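Local atomic coordinates of hydroxylase (Rhodococcus sp., PDB entry 2OR0), a protein that probably acts as a flavin-dependent hydroxylase of the acyl-CoA dehydrogenase superfamily, using reduced flavin and molecular oxygen to insert one oxygen atom into its substrate. Residues 85-97 with 257-269. Numbering follows the deposited sequence.
Sequences VMGVAALDGASGW and GITAAVIGITEGA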
loop_
_atom_site.group_PDB
_atom_site.type_symbol
_atom_site.label_atom_id
_atom_site.label_comp_id
_atom_site.label_asym_id
_atom_site.label_seq_id
_atom_site.Cartn_x
_atom_site.Cartn_y
_atom_site.Cartn_z
ATOM N N VAL A 85 6.074 6.289 4.122
ATOM C CA VAL A 85 5.138 6.194 2.997
ATOM C C VAL A 85 4.346 7.512 2.844
ATOM O O VAL A 85 4.309 8.104 1.755
ATOM C CB VAL A 85 4.184 5.014 3.189
ATOM C CG1 VAL A 85 3.061 5.025 2.133
ATOM C CG2 VAL A 85 4.952 3.680 3.134
HETATM N N MSE A 86 3.743 7.975 3.945
HETATM C CA MSE A 86 3.021 9.236 3.924
HETATM C C MSE A 86 3.908 10.357 3.442
HETATM O O MSE A 86 3.462 11.205 2.705
HETATM C CB MSE A 86 2.456 9.576 5.295
HETATM C CG MSE A 86 1.353 8.700 5.742
HETATM SE SE MSE A 86 0.814 9.156 7.581
HETATM C CE MSE A 86 -0.333 7.678 8.018
ATOM N N GLY A 87 5.176 10.360 3.851
ATOM C CA GLY A 87 6.096 11.397 3.427
ATOM C C GLY A 87 6.397 11.343 1.941
ATOM O O GLY A 87 6.430 12.368 1.273
ATOM N N VAL A 88 6.621 10.139 1.416
ATOM C CA VAL A 88 6.869 9.957 -0.037
ATOM C C VAL A 88 5.601 10.329 -0.825
ATOM O O VAL A 88 5.675 11.063 -1.835
ATOM C CB VAL A 88 7.270 8.496 -0.392
ATOM C CG1 VAL A 88 7.501 8.375 -1.876
ATOM C CG2 VAL A 88 8.533 8.074 0.325
ATOM N N ALA A 89 4.454 9.820 -0.349
ATOM C CA ALA A 89 3.133 10.048 -0.977
ATOM C C ALA A 89 2.782 11.525 -1.106
ATOM O O ALA A 89 2.180 11.928 -2.119
ATOM C CB ALA A 89 2.037 9.298 -0.249
ATOM N N ALA A 90 3.181 12.338 -0.116
ATOM C CA ALA A 90 2.946 13.793 -0.187
ATOM C C ALA A 90 3.802 14.487 -1.250
ATOM O O ALA A 90 3.453 15.571 -1.724
ATOM C CB ALA A 90 3.122 14.469 1.207
ATOM N N LEU A 91 4.905 13.870 -1.646
ATOM C CA LEU A 91 5.750 14.422 -2.707
ATOM C C LEU A 91 5.289 14.033 -4.114
ATOM O O LEU A 91 5.330 14.849 -5.022
ATOM C CB LEU A 91 7.226 13.994 -2.526
ATOM C CG LEU A 91 7.995 14.407 -1.269
ATOM C CD1 LEU A 91 9.399 13.804 -1.261
ATOM C CD2 LEU A 91 8.057 15.919 -1.185
ATOM N N ASP A 92 4.916 12.766 -4.294
ATOM C CA ASP A 92 4.421 12.250 -5.586
ATOM C C ASP A 92 3.611 11.039 -5.206
ATOM O O ASP A 92 4.147 10.102 -4.636
ATOM C CB ASP A 92 5.591 11.847 -6.529
ATOM C CG ASP A 92 5.120 11.066 -7.791
ATOM O OD1 ASP A 92 4.158 11.508 -8.456
ATOM O OD2 ASP A 92 5.721 10.004 -8.120
ATOM N N GLY A 93 2.305 11.085 -5.474
ATOM C CA GLY A 93 1.407 10.022 -5.092
ATOM C C GLY A 93 1.767 8.651 -5.633
ATOM O O GLY A 93 1.649 7.652 -4.918
ATOM N N ALA A 94 2.181 8.591 -6.900
ATOM C CA ALA A 94 2.595 7.321 -7.503
ATOM C C ALA A 94 3.773 6.686 -6.757
ATOM O O ALA A 94 3.739 5.525 -6.451
ATOM C CB ALA A 94 2.939 7.499 -8.989
ATOM N N SER A 95 4.816 7.464 -6.476
ATOM C CA SER A 95 5.951 6.952 -5.723
ATOM C C SER A 95 5.514 6.501 -4.341
ATOM O O SER A 95 6.002 5.495 -3.842
ATOM C CB SER A 95 7.027 8.033 -5.576
ATOM O OG SER A 95 7.452 8.460 -6.855
ATOM N N GLY A 96 4.618 7.276 -3.713
ATOM C CA GLY A 96 4.150 6.962 -2.378
ATOM C C GLY A 96 3.401 5.649 -2.369
ATOM O O GLY A 96 3.574 4.825 -1.468
ATOM N N TRP A 97 2.538 5.479 -3.372
ATOM C CA TRP A 97 1.733 4.277 -3.524
ATOM C C TRP A 97 2.622 3.052 -3.753
ATOM O O TRP A 97 2.394 1.983 -3.159
ATOM C CB TRP A 97 0.757 4.446 -4.691
ATOM C CG TRP A 97 -0.133 3.244 -4.899
ATOM C CD1 TRP A 97 0.110 2.186 -5.735
ATOM C CD2 TRP A 97 -1.384 2.963 -4.245
ATOM N NE1 TRP A 97 -0.932 1.277 -5.659
ATOM C CE2 TRP A 97 -1.853 1.722 -4.752
ATOM C CE3 TRP A 97 -2.165 3.645 -3.301
ATOM C CZ2 TRP A 97 -3.065 1.138 -4.331
ATOM C CZ3 TRP A 97 -3.381 3.066 -2.886
ATOM C CH2 TRP A 97 -3.814 1.831 -3.403
ATOM N N GLY A 257 0.487 0.135 4.465
ATOM C CA GLY A 257 1.172 0.869 3.417
ATOM C C GLY A 257 0.229 1.543 2.438
ATOM O O GLY A 257 0.488 2.664 1.972
ATOM N N ILE A 258 -0.858 0.854 2.118
ATOM C CA ILE A 258 -1.818 1.311 1.122
ATOM C C ILE A 258 -2.611 2.543 1.656
ATOM O O ILE A 258 -2.703 3.554 0.994
ATOM C CB ILE A 258 -2.791 0.148 0.737
ATOM C CG1 ILE A 258 -2.073 -0.851 -0.190
ATOM C CG2 ILE A 258 -4.024 0.679 0.066
ATOM C CD1 ILE A 258 -2.779 -2.183 -0.307
ATOM N N THR A 259 -3.165 2.419 2.853
ATOM C CA THR A 259 -3.891 3.519 3.499
ATOM C C THR A 259 -2.961 4.671 3.897
ATOM O O THR A 259 -3.312 5.840 3.717
ATOM C CB THR A 259 -4.732 2.994 4.656
ATOM O OG1 THR A 259 -5.590 1.981 4.131
ATOM C CG2 THR A 259 -5.593 4.099 5.284
ATOM N N ALA A 260 -1.748 4.363 4.360
ATOM C CA ALA A 260 -0.744 5.426 4.547
ATOM C C ALA A 260 -0.494 6.229 3.268
ATOM O O ALA A 260 -0.425 7.458 3.305
ATOM C CB ALA A 260 0.569 4.860 5.093
ATOM N N ALA A 261 -0.361 5.541 2.127
ATOM C CA ALA A 261 -0.180 6.217 0.842
ATOM C C ALA A 261 -1.354 7.122 0.539
ATOM O O ALA A 261 -1.137 8.273 0.208
ATOM C CB ALA A 261 0.040 5.205 -0.293
ATOM N N VAL A 262 -2.586 6.630 0.710
ATOM C CA VAL A 262 -3.769 7.471 0.522
ATOM C C VAL A 262 -3.745 8.714 1.454
ATOM O O VAL A 262 -4.024 9.832 1.021
ATOM C CB VAL A 262 -5.077 6.681 0.710
ATOM C CG1 VAL A 262 -6.300 7.624 0.713
ATOM C CG2 VAL A 262 -5.229 5.606 -0.419
ATOM N N ILE A 263 -3.415 8.504 2.732
ATOM C CA ILE A 263 -3.341 9.614 3.663
ATOM C C ILE A 263 -2.318 10.668 3.251
ATOM O O ILE A 263 -2.640 11.841 3.228
ATOM C CB ILE A 263 -3.185 9.141 5.145
ATOM C CG1 ILE A 263 -4.463 8.363 5.549
ATOM C CG2 ILE A 263 -3.025 10.358 6.043
ATOM C CD1 ILE A 263 -4.368 7.543 6.871
ATOM N N GLY A 264 -1.102 10.246 2.919
ATOM C CA GLY A 264 -0.063 11.168 2.483
ATOM C C GLY A 264 -0.385 11.859 1.173
ATOM O O GLY A 264 -0.016 13.032 0.959
ATOM N N ILE A 265 -1.086 11.156 0.281
ATOM C CA ILE A 265 -1.563 11.804 -0.937
ATOM C C ILE A 265 -2.496 12.983 -0.597
ATOM O O ILE A 265 -2.393 14.033 -1.180
ATOM C CB ILE A 265 -2.262 10.794 -1.922
ATOM C CG1 ILE A 265 -1.213 9.890 -2.557
ATOM C CG2 ILE A 265 -3.045 11.545 -3.004
ATOM C CD1 ILE A 265 -1.770 8.509 -3.080
ATOM N N THR A 266 -3.407 12.794 0.340
ATOM C CA THR A 266 -4.339 13.868 0.675
ATOM C C THR A 266 -3.622 15.002 1.384
ATOM O O THR A 266 -4.002 16.143 1.228
ATOM C CB THR A 266 -5.553 13.377 1.496
ATOM O OG1 THR A 266 -5.138 12.920 2.794
ATOM C CG2 THR A 266 -6.285 12.246 0.744
ATOM N N GLU A 267 -2.549 14.677 2.105
ATOM C CA GLU A 267 -1.688 15.679 2.724
ATOM C C GLU A 267 -0.922 16.499 1.667
ATOM O O GLU A 267 -0.809 17.718 1.787
ATOM C CB GLU A 267 -0.733 15.006 3.724
ATOM C CG GLU A 267 -1.392 14.639 5.034
ATOM C CD GLU A 267 -0.522 13.796 5.979
ATOM O OE1 GLU A 267 0.544 13.286 5.568
ATOM O OE2 GLU A 267 -0.946 13.619 7.143
ATOM N N GLY A 268 -0.422 15.835 0.625
ATOM C CA GLY A 268 0.059 16.504 -0.580
ATOM C C GLY A 268 -0.955 17.454 -1.228
ATOM O O GLY A 268 -0.593 18.565 -1.589
ATOM N N ALA A 269 -2.211 17.011 -1.392
ATOM C CA ALA A 269 -3.279 17.835 -1.969
ATOM C C ALA A 269 -3.516 19.091 -1.119
ATOM O O ALA A 269 -3.616 20.220 -1.653
ATOM C CB ALA A 269 -4.583 17.031 -2.061
HETATM O O HOH W 1 2.837 13.490 4.312
HETATM O O HOH W 2 2.569 18.753 -1.762
#
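Helix 85-91 crosses helix 257-269 at -43°, with the axes only 6.9 Å apart, while helix 93-97 folds back and runs nearly antiparallel to it. Glycines allow the close approach. M86 O lies 3.5 Å from G264 CA in a CA-H...O contact, and A90 CA makes another with G264 O. A side chain at G264 would clash with M86 O and the methyl of A89. A89 CB rests 3.4 Å from A261 O. M86, a selenomethionine, is a knob in the hole formed by A260, I263, G264 and E267. M86 CG lies 3.3 Å from A260 O, and its extended chain carries CE to I263 CD1. A water donates to both M86 O and E267 OE1, while E267 OE2 is salt-bridged to R309. CG1 of V85, anti to the backbone N (chi1 171°), is placed against A260 and A261. I265 CG1 packs 3.6 Å from G93 CA. The W97 ring meets V262 CG2 at its edge, and its CH2 lies 3.7 Å from I258 CG2. W97 NE1 is hydrogen-bonded to S156 OG. Replacing W97 with an alanine would probably open a gap beside I258 and V262 and leave S156 without this donor. The arrangement is glycine- and alanine-mediated close helix packing, here joining the N-terminal helical domain to the C-terminal helical bundle of the acyl-CoA dehydrogenase fold.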